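Local coordinates for Oxidored_FMN domain-containing protein ([Pseudomonas] geniculata N1, PDB 6L6J) that probably acts as a 6-hydroxypseudooxynicotine amine oxidase (HisD), a flavoprotein that carries FMN, a [4Fe-4S] cluster and a bound ADP, at residues A[267-272]-A[564-569]; A[359-364]-A[653-658]; A[491-496]-A[528-533]. All blocks are in the same frame, centred on the assembly; numbering follows the deposited sequence.

Contact 1: residues A[267-272]-A[564-569]; sequences SGSSRF and TLEMVH. With FMN (flavin mononucleotide), chain B.
E566 turns its CG anti to its own carbonyl carbon (chi1 -65°) and stays extended beyond it, which carries the carboxylate up to the 267-272 loop, while R271 bends at chi3 (-78°) to swing NE and NH2 round to the two oxygens. The side chains cross at about a right angle and the grip is side-on: R271 NE reaches E566 OE2 at 3.0 Å, and R271 NH2 reaches E566 OE1 at 3.1 Å. Both N-H bonds run nearly straight in the guanidinium plane, yet both oxygens are met from above the carboxylate plane, because the two flat groups are turned 69° apart. E566 OE1 takes a further bond from T564 OG1 (2.9 Å) on its anti side. S269 OG also sits beside E566 OE2, at a separation modelled too short to trust; the same OG accepts from R271 N, an ST turn within the loop. This salt bridge joins two domains. The loop follows helix 263-266, just after the sixth barrel strand, 255-261, and 564-569 leads into helix 567-577 of the second alpha/beta domain. On the flavin side, S267 OG lies 2.7 Å from FMN O4', a hydrogen bond in which either could be the donor. At the far end the contact turns apolar: H569 CB rests over the face of the F272 ring, 3.5 Å from its centroid, a CH-pi contact, and H569 NE2 is hydrogen-bonded to A264 O. Between these ends, water 1 accepts from S269 N and lies 2.8 Å from L565 O, to which it can donate.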
loop_
_atom_site.group_PDB
_atom_site.type_symbol
_atom_site.label_atom_id
_atom_site.label_comp_id
_atom_site.label_asym_id
_atom_site.label_seq_id
_atom_site.Cartn_x
_atom_site.Cartn_y
_atom_site.Cartn_z
ATOM N N SER A 267 1.752 0.612 -8.441
ATOM C CA SER A 267 2.050 0.714 -6.993
ATOM C C SER A 267 3.163 -0.290 -6.653
ATOM O O SER A 267 2.914 -1.219 -5.844
ATOM C CB SER A 267 0.793 0.488 -6.185
ATOM O OG SER A 267 -0.230 1.379 -6.597
ATOM N N GLY A 268 4.336 -0.108 -7.267
ATOM C CA GLY A 268 5.517 -0.960 -7.097
ATOM C C GLY A 268 6.022 -0.991 -5.661
ATOM O O GLY A 268 6.502 0.011 -5.197
ATOM N N SER A 269 5.980 -2.161 -5.016
ATOM C CA SER A 269 6.532 -2.406 -3.656
ATOM C C SER A 269 8.011 -2.021 -3.614
ATOM O O SER A 269 8.680 -2.215 -4.633
ATOM C CB SER A 269 6.358 -3.835 -3.272
ATOM O OG SER A 269 7.358 -4.219 -2.352
ATOM N N SER A 270 8.502 -1.536 -2.470
ATOM C CA SER A 270 9.921 -1.120 -2.256
ATOM C C SER A 270 10.886 -2.316 -2.396
ATOM O O SER A 270 12.084 -2.062 -2.661
ATOM C CB SER A 270 10.117 -0.402 -0.939
ATOM O OG SER A 270 10.114 -1.308 0.162
ATOM N N ARG A 271 10.400 -3.555 -2.223
ATOM C CA ARG A 271 11.190 -4.796 -2.503
ATOM C C ARG A 271 11.685 -4.855 -3.979
ATOM O O ARG A 271 12.623 -5.617 -4.277
ATOM C CB ARG A 271 10.371 -6.055 -2.156
ATOM C CG ARG A 271 10.337 -6.380 -0.669
ATOM C CD ARG A 271 10.212 -7.847 -0.366
ATOM N NE ARG A 271 8.852 -8.334 -0.545
ATOM C CZ ARG A 271 8.472 -9.609 -0.436
ATOM N NH1 ARG A 271 9.348 -10.576 -0.175
ATOM N NH2 ARG A 271 7.192 -9.908 -0.578
ATOM N N PHE A 272 11.083 -4.113 -4.907
ATOM C CA PHE A 272 11.322 -4.312 -6.354
ATOM C C PHE A 272 11.423 -2.985 -7.118
ATOM O O PHE A 272 11.983 -3.010 -8.228
ATOM C CB PHE A 272 10.237 -5.232 -6.905
ATOM C CG PHE A 272 10.230 -6.607 -6.285
ATOM C CD1 PHE A 272 11.261 -7.503 -6.542
ATOM C CD2 PHE A 272 9.205 -7.000 -5.426
ATOM C CE1 PHE A 272 11.259 -8.768 -5.973
ATOM C CE2 PHE A 272 9.202 -8.266 -4.856
ATOM C CZ PHE A 272 10.227 -9.148 -5.130
ATOM N N THR A 564 -0.377 -7.557 -1.553
ATOM C CA THR A 564 0.649 -6.491 -1.543
ATOM C C THR A 564 1.109 -6.236 -2.986
ATOM O O THR A 564 1.966 -5.361 -3.177
ATOM C CB THR A 564 1.821 -6.895 -0.646
ATOM O OG1 THR A 564 2.411 -8.027 -1.277
ATOM C CG2 THR A 564 1.417 -7.233 0.779
ATOM N N LEU A 565 0.560 -6.975 -3.959
ATOM C CA LEU A 565 0.897 -6.890 -5.398
ATOM C C LEU A 565 2.385 -7.168 -5.576
ATOM O O LEU A 565 3.031 -6.441 -6.348
ATOM C CB LEU A 565 0.547 -5.504 -5.926
ATOM C CG LEU A 565 -0.882 -5.044 -5.677
ATOM C CD1 LEU A 565 -1.015 -3.554 -6.004
ATOM C CD2 LEU A 565 -1.864 -5.868 -6.477
ATOM N N GLU A 566 2.910 -8.171 -4.877
ATOM C CA GLU A 566 4.336 -8.588 -4.971
ATOM C C GLU A 566 4.457 -10.006 -5.534
ATOM O O GLU A 566 5.587 -10.394 -5.863
ATOM C CB GLU A 566 5.021 -8.491 -3.609
ATOM C CG GLU A 566 5.116 -7.070 -3.089
ATOM C CD GLU A 566 5.759 -6.973 -1.708
ATOM O OE1 GLU A 566 5.192 -7.547 -0.738
ATOM O OE2 GLU A 566 6.846 -6.362 -1.596
ATOM N N MET A 567 3.363 -10.764 -5.664
ATOM C CA MET A 567 3.470 -12.200 -6.058
ATOM C C MET A 567 4.248 -12.299 -7.374
ATOM O O MET A 567 5.265 -13.009 -7.399
ATOM C CB MET A 567 2.121 -12.908 -6.222
ATOM C CG MET A 567 2.269 -14.417 -5.981
ATOM S SD MET A 567 0.866 -15.464 -6.436
ATOM C CE MET A 567 -0.437 -14.635 -5.527
ATOM N N VAL A 568 3.811 -11.570 -8.403
ATOM C CA VAL A 568 4.395 -11.667 -9.770
ATOM C C VAL A 568 5.885 -11.288 -9.724
ATOM O O VAL A 568 6.649 -11.827 -10.512
ATOM C CB VAL A 568 3.598 -10.803 -10.762
ATOM C CG1 VAL A 568 3.675 -9.321 -10.395
ATOM C CG2 VAL A 568 4.034 -11.021 -12.203
ATOM N N HIS A 569 6.285 -10.365 -8.853
ATOM C CA HIS A 569 7.691 -9.883 -8.729
ATOM C C HIS A 569 8.514 -10.888 -7.920
ATOM O O HIS A 569 9.684 -11.106 -8.300
ATOM C CB HIS A 569 7.772 -8.477 -8.103
ATOM C CG HIS A 569 6.958 -7.469 -8.826
ATOM N ND1 HIS A 569 6.859 -7.468 -10.195
ATOM C CD2 HIS A 569 6.161 -6.483 -8.376
ATOM C CE1 HIS A 569 6.051 -6.501 -10.570
ATOM N NE2 HIS A 569 5.580 -5.897 -9.466
HETATM N N1 FMN B . -5.260 4.105 -9.061
HETATM C C2 FMN B . -6.443 4.342 -9.714
HETATM O O2 FMN B . -6.382 4.806 -10.856
HETATM N N3 FMN B . -7.660 4.139 -9.191
HETATM C C4 FMN B . -7.801 3.666 -7.941
HETATM O O4 FMN B . -8.918 3.477 -7.465
HETATM C C4A FMN B . -6.574 3.350 -7.158
HETATM N N5 FMN B . -6.647 2.865 -5.895
HETATM C C5A FMN B . -5.505 2.667 -5.198
HETATM C C6 FMN B . -5.574 2.241 -3.874
HETATM C C7 FMN B . -4.404 2.062 -3.164
HETATM C C7M FMN B . -4.494 1.547 -1.780
HETATM C C8 FMN B . -3.098 2.346 -3.772
HETATM C C8M FMN B . -1.813 2.122 -3.030
HETATM C C9 FMN B . -3.010 2.769 -5.071
HETATM C C9A FMN B . -4.164 2.958 -5.820
HETATM N N10 FMN B . -4.098 3.437 -7.137
HETATM C C10 FMN B . -5.279 3.635 -7.808
HETATM C "C1'" FMN B . -2.802 3.750 -7.819
HETATM C "C2'" FMN B . -2.294 5.117 -7.401
HETATM O "O2'" FMN B . -3.202 6.071 -7.922
HETATM C "C3'" FMN B . -0.923 5.417 -7.927
HETATM O "O3'" FMN B . -0.982 5.484 -9.353
HETATM C "C4'" FMN B . 0.145 4.405 -7.513
HETATM O "O4'" FMN B . -0.001 4.070 -6.113
HETATM C "C5'" FMN B . 1.544 4.925 -7.813
HETATM O "O5'" FMN B . 1.751 6.106 -7.058
HETATM P P FMN B . 2.484 6.042 -5.615
HETATM O O1P FMN B . 3.888 5.549 -5.886
HETATM O O2P FMN B . 2.400 7.464 -5.157
HETATM O O3P FMN B . 1.654 5.083 -4.784
HETATM O O HOH W 1 4.688 -4.154 -6.382
#

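Contact 2: residues A[359-364]-A[653-658]. With SF4 (iron/sulfur cluster), chain C.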
loop_
_atom_site.group_PDB
_atom_site.type_symbol
_atom_site.label_atom_id
_atom_site.label_comp_id
_atom_site.label_asym_id
_atom_site.label_seq_id
_atom_site.Cartn_x
_atom_site.Cartn_y
_atom_site.Cartn_z
ATOM N N ARG A 359 -11.394 -1.631 4.613
ATOM C CA ARG A 359 -10.852 -0.303 5.046
ATOM C C ARG A 359 -9.315 -0.282 4.931
ATOM O O ARG A 359 -8.663 -1.230 5.409
ATOM C CB ARG A 359 -11.280 -0.003 6.496
ATOM C CG ARG A 359 -11.204 1.465 6.887
ATOM C CD ARG A 359 -11.944 1.798 8.168
ATOM N NE ARG A 359 -11.120 1.588 9.358
ATOM C CZ ARG A 359 -11.191 0.537 10.183
ATOM N NH1 ARG A 359 -12.039 -0.452 9.978
ATOM N NH2 ARG A 359 -10.400 0.476 11.231
ATOM N N ILE A 360 -8.775 0.777 4.339
ATOM C CA ILE A 360 -7.311 1.017 4.122
ATOM C C ILE A 360 -6.601 1.226 5.469
ATOM O O ILE A 360 -7.223 1.728 6.400
ATOM C CB ILE A 360 -7.093 2.210 3.168
ATOM C CG1 ILE A 360 -5.611 2.408 2.809
ATOM C CG2 ILE A 360 -7.685 3.485 3.747
ATOM C CD1 ILE A 360 -5.374 3.389 1.683
ATOM N N ARG A 361 -5.339 0.821 5.558
ATOM C CA ARG A 361 -4.433 1.111 6.705
ATOM C C ARG A 361 -3.047 1.453 6.149
ATOM O O ARG A 361 -2.817 1.169 4.966
ATOM C CB ARG A 361 -4.318 -0.087 7.657
ATOM C CG ARG A 361 -3.370 -1.178 7.168
ATOM C CD ARG A 361 -3.624 -2.500 7.851
ATOM N NE ARG A 361 -3.292 -2.441 9.270
ATOM C CZ ARG A 361 -3.534 -3.420 10.135
ATOM N NH1 ARG A 361 -4.130 -4.530 9.724
ATOM N NH2 ARG A 361 -3.195 -3.277 11.409
ATOM N N CYS A 362 -2.154 1.969 6.995
ATOM C CA CYS A 362 -0.751 2.328 6.640
ATOM C C CYS A 362 0.201 1.916 7.768
ATOM O O CYS A 362 -0.055 2.240 8.934
ATOM C CB CYS A 362 -0.599 3.818 6.367
ATOM S SG CYS A 362 1.094 4.319 5.956
ATOM N N THR A 363 1.277 1.218 7.415
ATOM C CA THR A 363 2.327 0.790 8.377
ATOM C C THR A 363 2.925 2.020 9.091
ATOM O O THR A 363 3.222 1.924 10.349
ATOM C CB THR A 363 3.396 -0.015 7.643
ATOM O OG1 THR A 363 2.665 -0.990 6.899
ATOM C CG2 THR A 363 4.414 -0.616 8.591
ATOM N N GLN A 364 3.129 3.111 8.330
ATOM C CA GLN A 364 3.884 4.297 8.813
ATOM C C GLN A 364 2.932 5.205 9.588
ATOM O O GLN A 364 3.327 5.688 10.659
ATOM C CB GLN A 364 4.533 5.074 7.668
ATOM C CG GLN A 364 5.903 4.585 7.221
ATOM C CD GLN A 364 6.979 4.867 8.237
ATOM O OE1 GLN A 364 6.905 4.411 9.381
ATOM N NE2 GLN A 364 8.003 5.611 7.827
ATOM N N ILE A 653 4.144 -5.654 10.609
ATOM C CA ILE A 653 4.693 -4.476 11.355
ATOM C C ILE A 653 3.614 -3.402 11.526
ATOM O O ILE A 653 3.624 -2.771 12.594
ATOM C CB ILE A 653 5.956 -3.947 10.659
ATOM C CG1 ILE A 653 7.139 -4.863 10.951
ATOM C CG2 ILE A 653 6.263 -2.514 11.050
ATOM C CD1 ILE A 653 8.114 -4.929 9.807
ATOM N N ALA A 654 2.731 -3.222 10.538
ATOM C CA ALA A 654 1.579 -2.284 10.602
ATOM C C ALA A 654 0.820 -2.461 11.916
ATOM O O ALA A 654 0.361 -1.457 12.460
ATOM C CB ALA A 654 0.634 -2.479 9.446
ATOM N N GLN A 655 0.693 -3.703 12.390
ATOM C CA GLN A 655 -0.078 -4.052 13.616
ATOM C C GLN A 655 0.681 -3.551 14.844
ATOM O O GLN A 655 0.029 -3.150 15.812
ATOM C CB GLN A 655 -0.294 -5.562 13.699
ATOM C CG GLN A 655 -1.204 -5.984 14.838
ATOM C CD GLN A 655 -2.588 -5.389 14.742
ATOM O OE1 GLN A 655 -3.310 -5.620 13.760
ATOM N NE2 GLN A 655 -2.952 -4.622 15.767
ATOM N N ALA A 656 2.010 -3.597 14.806
ATOM C CA ALA A 656 2.891 -3.092 15.887
ATOM C C ALA A 656 2.679 -1.582 16.010
ATOM O O ALA A 656 2.606 -1.089 17.170
ATOM C CB ALA A 656 4.337 -3.442 15.621
ATOM N N THR A 657 2.551 -0.889 14.865
ATOM C CA THR A 657 2.362 0.584 14.835
ATOM C C THR A 657 0.935 0.917 15.305
ATOM O O THR A 657 0.789 1.844 16.121
ATOM C CB THR A 657 2.736 1.182 13.476
ATOM O OG1 THR A 657 1.886 0.662 12.457
ATOM C CG2 THR A 657 4.185 0.925 13.131
ATOM N N TYR A 658 -0.068 0.163 14.846
ATOM C CA TYR A 658 -1.469 0.295 15.308
ATOM C C TYR A 658 -1.520 0.135 16.832
ATOM O O TYR A 658 -2.072 1.027 17.482
ATOM C CB TYR A 658 -2.428 -0.671 14.616
ATOM C CG TYR A 658 -3.866 -0.416 14.995
ATOM C CD1 TYR A 658 -4.416 -1.005 16.131
ATOM C CD2 TYR A 658 -4.658 0.448 14.265
ATOM C CE1 TYR A 658 -5.725 -0.771 16.514
ATOM C CE2 TYR A 658 -5.970 0.698 14.637
ATOM C CZ TYR A 658 -6.500 0.095 15.769
ATOM O OH TYR A 658 -7.794 0.320 16.132
HETATM FE FE1 SF4 C . 3.387 0.889 3.488
HETATM FE FE2 SF4 C . 3.512 3.528 2.017
HETATM FE FE3 SF4 C . 1.782 3.215 4.432
HETATM FE FE4 SF4 C . 1.000 1.913 1.821
HETATM S S1 SF4 C . 1.451 3.851 2.416
HETATM S S2 SF4 C . 1.329 1.225 3.817
HETATM S S3 SF4 C . 3.037 1.521 1.454
HETATM S S4 SF4 C . 3.797 2.901 4.032
HETATM O O HOH W 2 -4.327 -6.726 11.456
HETATM O O HOH W 3 -0.530 1.126 11.454
#
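T363 and I653 meet methyl to methyl: T363 CG2, placed anti to its backbone N, lies 3.6 Å from I653 CG2. T363 OG1 packs on A654 CB, and R361 NE approaches that same methyl from a different direction. A glycine in place of T363 would probably open a gap against I653 and A654 and give the backbone beside the cluster more freedom to shift.

The polar contacts are modest. R361 NH2 makes a weak bond to Q655 OE1 (3.3 Å), in the guanidinium plane and with the amide turned 84° to it; water 2 closes the same pair by accepting from R361 NH1 and donating to Q655 OE1. The other end of this amide, Q655 NE2, is held by D659. T657 OG1 lies 2.8 Å from T363 O and also close to A654 O, two acceptors for one proton. Water 3 donates to both C362 O and A654 O, tying the loop to the helix.

Metal coordination comes from C362, whose CB points away from helix 653-666 and which puts SG anti to its backbone N (chi1 179°), with SG 2.0 Å from the iron FE3. C344, C347 and C350 complete the [4Fe-4S] site, so this loop binds the cluster on one side and packs on the other against a helix whose A656 touches ADP. Q364 N gives C362 SG a weak bond at 3.4 Å; such an N-H probably offsets part of the charge on the thiolate and may help tune the cluster's potential.

Contact 3: residues A[491-496]-A[528-533]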
loop_
_atom_site.group_PDB
_atom_site.type_symbol
_atom_site.label_atom_id
_atom_site.label_comp_id
_atom_site.label_asym_id
_atom_site.label_seq_id
_atom_site.Cartn_x
_atom_site.Cartn_y
_atom_site.Cartn_z
ATOM N N GLY A 491 2.466 -23.976 13.670
ATOM C CA GLY A 491 1.982 -22.586 13.673
ATOM C C GLY A 491 0.803 -22.354 12.759
ATOM O O GLY A 491 0.079 -21.357 13.015
ATOM N N ARG A 492 0.640 -23.164 11.707
ATOM C CA ARG A 492 -0.538 -23.095 10.795
ATOM C C ARG A 492 -1.155 -24.481 10.652
ATOM O O ARG A 492 -2.138 -24.710 11.338
ATOM C CB ARG A 492 -0.182 -22.495 9.433
ATOM C CG ARG A 492 -1.403 -22.195 8.574
ATOM C CD ARG A 492 -1.045 -21.525 7.260
ATOM N NE ARG A 492 -0.615 -20.153 7.451
ATOM C CZ ARG A 492 -1.426 -19.104 7.576
ATOM N NH1 ARG A 492 -2.743 -19.261 7.539
ATOM N NH2 ARG A 492 -0.916 -17.900 7.755
ATOM N N ASN A 493 -0.599 -25.348 9.802
ATOM C CA ASN A 493 -1.213 -26.647 9.406
ATOM C C ASN A 493 -0.622 -27.812 10.204
ATOM O O ASN A 493 -1.133 -28.918 10.066
ATOM C CB ASN A 493 -1.080 -26.878 7.903
ATOM C CG ASN A 493 -1.824 -25.803 7.144
ATOM O OD1 ASN A 493 -2.965 -25.503 7.486
ATOM N ND2 ASN A 493 -1.176 -25.202 6.151
ATOM N N HIS A 494 0.435 -27.563 10.977
ATOM C CA HIS A 494 1.005 -28.523 11.957
ATOM C C HIS A 494 0.696 -28.002 13.361
ATOM O O HIS A 494 1.157 -26.855 13.688
ATOM C CB HIS A 494 2.520 -28.697 11.778
ATOM C CG HIS A 494 2.961 -29.072 10.400
ATOM N ND1 HIS A 494 3.296 -30.359 10.052
ATOM C CD2 HIS A 494 3.189 -28.322 9.308
ATOM C CE1 HIS A 494 3.673 -30.382 8.795
ATOM N NE2 HIS A 494 3.626 -29.151 8.320
ATOM N N ASP A 495 -0.048 -28.805 14.131
ATOM C CA ASP A 495 -0.263 -28.630 15.592
ATOM C C ASP A 495 0.869 -29.358 16.328
ATOM O O ASP A 495 1.138 -29.014 17.485
ATOM C CB ASP A 495 -1.665 -29.118 15.989
ATOM C CG ASP A 495 -1.935 -30.601 15.746
ATOM O OD1 ASP A 495 -1.346 -31.179 14.823
ATOM O OD2 ASP A 495 -2.727 -31.171 16.486
ATOM N N GLU A 496 1.505 -30.315 15.653
ATOM C CA GLU A 496 2.500 -31.254 16.233
ATOM C C GLU A 496 3.866 -31.015 15.594
ATOM O O GLU A 496 3.968 -30.833 14.374
ATOM C CB GLU A 496 2.043 -32.700 16.014
ATOM C CG GLU A 496 0.952 -33.163 16.974
ATOM C CD GLU A 496 1.392 -33.267 18.430
ATOM O OE1 GLU A 496 2.511 -33.782 18.699
ATOM O OE2 GLU A 496 0.628 -32.818 19.298
ATOM N N GLU A 528 5.003 -21.740 5.841
ATOM C CA GLU A 528 3.660 -21.835 6.472
ATOM C C GLU A 528 3.269 -20.467 7.071
ATOM O O GLU A 528 2.327 -20.432 7.894
ATOM C CB GLU A 528 3.688 -22.895 7.576
ATOM C CG GLU A 528 3.540 -24.307 7.058
ATOM C CD GLU A 528 2.117 -24.824 7.080
ATOM O OE1 GLU A 528 1.567 -24.960 8.186
ATOM O OE2 GLU A 528 1.562 -25.067 5.995
ATOM N N ASP A 529 3.997 -19.398 6.729
ATOM C CA ASP A 529 3.716 -18.012 7.179
ATOM C C ASP A 529 2.923 -17.295 6.088
ATOM O O ASP A 529 2.010 -16.556 6.453
ATOM C CB ASP A 529 5.000 -17.247 7.479
ATOM C CG ASP A 529 4.783 -15.759 7.629
ATOM O OD1 ASP A 529 4.394 -15.336 8.723
ATOM O OD2 ASP A 529 4.971 -15.054 6.630
ATOM N N TYR A 530 3.296 -17.486 4.817
ATOM C CA TYR A 530 2.519 -17.078 3.608
ATOM C C TYR A 530 2.768 -15.601 3.252
ATOM O O TYR A 530 2.062 -15.057 2.348
ATOM C CB TYR A 530 1.010 -17.326 3.807
ATOM C CG TYR A 530 0.560 -18.769 3.835
ATOM C CD1 TYR A 530 1.459 -19.824 3.791
ATOM C CD2 TYR A 530 -0.786 -19.084 3.939
ATOM C CE1 TYR A 530 1.041 -21.146 3.807
ATOM C CE2 TYR A 530 -1.225 -20.397 3.996
ATOM C CZ TYR A 530 -0.312 -21.432 3.922
ATOM O OH TYR A 530 -0.786 -22.704 3.912
ATOM N N TYR A 531 3.720 -14.929 3.910
ATOM C CA TYR A 531 4.065 -13.516 3.566
ATOM C C TYR A 531 5.515 -13.435 3.051
ATOM O O TYR A 531 5.917 -14.322 2.303
ATOM C CB TYR A 531 3.639 -12.666 4.765
ATOM C CG TYR A 531 3.642 -11.178 4.548
ATOM C CD1 TYR A 531 3.712 -10.621 3.284
ATOM C CD2 TYR A 531 3.616 -10.309 5.621
ATOM C CE1 TYR A 531 3.770 -9.251 3.095
ATOM C CE2 TYR A 531 3.637 -8.930 5.447
ATOM C CZ TYR A 531 3.727 -8.391 4.179
ATOM O OH TYR A 531 3.755 -7.029 3.990
ATOM N N TYR A 532 6.317 -12.466 3.471
ATOM C CA TYR A 532 7.636 -12.146 2.855
ATOM C C TYR A 532 8.801 -12.903 3.506
ATOM O O TYR A 532 9.830 -13.042 2.853
ATOM C CB TYR A 532 7.899 -10.646 3.001
ATOM C CG TYR A 532 7.994 -10.184 4.433
ATOM C CD1 TYR A 532 6.868 -9.779 5.124
ATOM C CD2 TYR A 532 9.207 -10.130 5.096
ATOM C CE1 TYR A 532 6.934 -9.312 6.427
ATOM C CE2 TYR A 532 9.295 -9.674 6.398
ATOM C CZ TYR A 532 8.157 -9.264 7.071
ATOM O OH TYR A 532 8.253 -8.815 8.360
ATOM N N MET A 533 8.691 -13.329 4.766
ATOM C CA MET A 533 9.873 -13.781 5.542
ATOM C C MET A 533 10.545 -14.985 4.873
ATOM O O MET A 533 11.784 -15.048 4.869
ATOM C CB MET A 533 9.517 -14.160 6.973
ATOM C CG MET A 533 10.717 -14.623 7.792
ATOM S SD MET A 533 12.155 -13.502 7.729
ATOM C CE MET A 533 11.754 -12.370 9.061
HETATM O O HOH W 4 2.530 -25.359 10.633
HETATM O O HOH W 5 -3.477 -23.655 4.850
#
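The R492 guanidinium lies flat over one face of the Y530 ring, with planes only 10° apart and centres separated by 4.1 Å. Of the two loops that meet here, 528-533 joins strand 522-527 to helix 533-542 in the OYE-like second alpha/beta domain, and 491-496 lies between strands 483-485 and 506-507. The pair is an offset stack and an off-centre cation-pi pair, in which Y530 CD2 sits beneath the centre of the guanidinium while R492 NE lies toward the rim of the ring. R492 CG is anti to its backbone N (chi1 -170°) and the chain bends at chi3, which lays CD and NE along the ring. At the guanidinium edge is E528 O, which accepts from NE at 3.0 Å with the donor well above the carbonyl plane; a longer, weak bond runs from R492 NH2 to D529 O. At the edge of the Y530 ring lies water 5. D529 OD2 accepts from Y531 N in an Asx turn.

E528, bent at chi2, holds the other loop with both carboxylate oxygens. N493 N donates to E528 OE1 at 2.7 Å, almost along the C-O bond direction, and N493 ND2 donates to E528 OE2, also at 2.7 Å, on the syn side. T553 OG1 bonds both E528 OE2 and Y530 OH, which helps to fix the acidic group and the ring together. H494 turns a ring edge toward E528 OE1 while its NE2 pairs with Y526 OH. Water 4 accepts from R492 N and H494 N, and donates to E528 OE1 at 2.7 Å.

In the fold
Along the chain contacts 1 and 2 alternate, 267-272, then 359-364, then 564-569, then 653-658, and contact 3 is nested inside both. Their centres lie about 18 Å (1 and 2) and about 21 Å (3 from either) apart. Contact 1 ties the FMN barrel to the second alpha/beta domain, contact 2 ties the cluster loop to helix 653-666, and contact 3 joins two surface loops beside the mixed sheet that contains strands 483-485, 506-507 and 522-527. Y532 links them: its CB packs 3.5 Å from R271 NH1 of contact 1, and its OH lies 4.1 Å from I653 CD1 of contact 2. Contact 1 thus lies by the flavin, and contact 2 between the cluster and the ADP site.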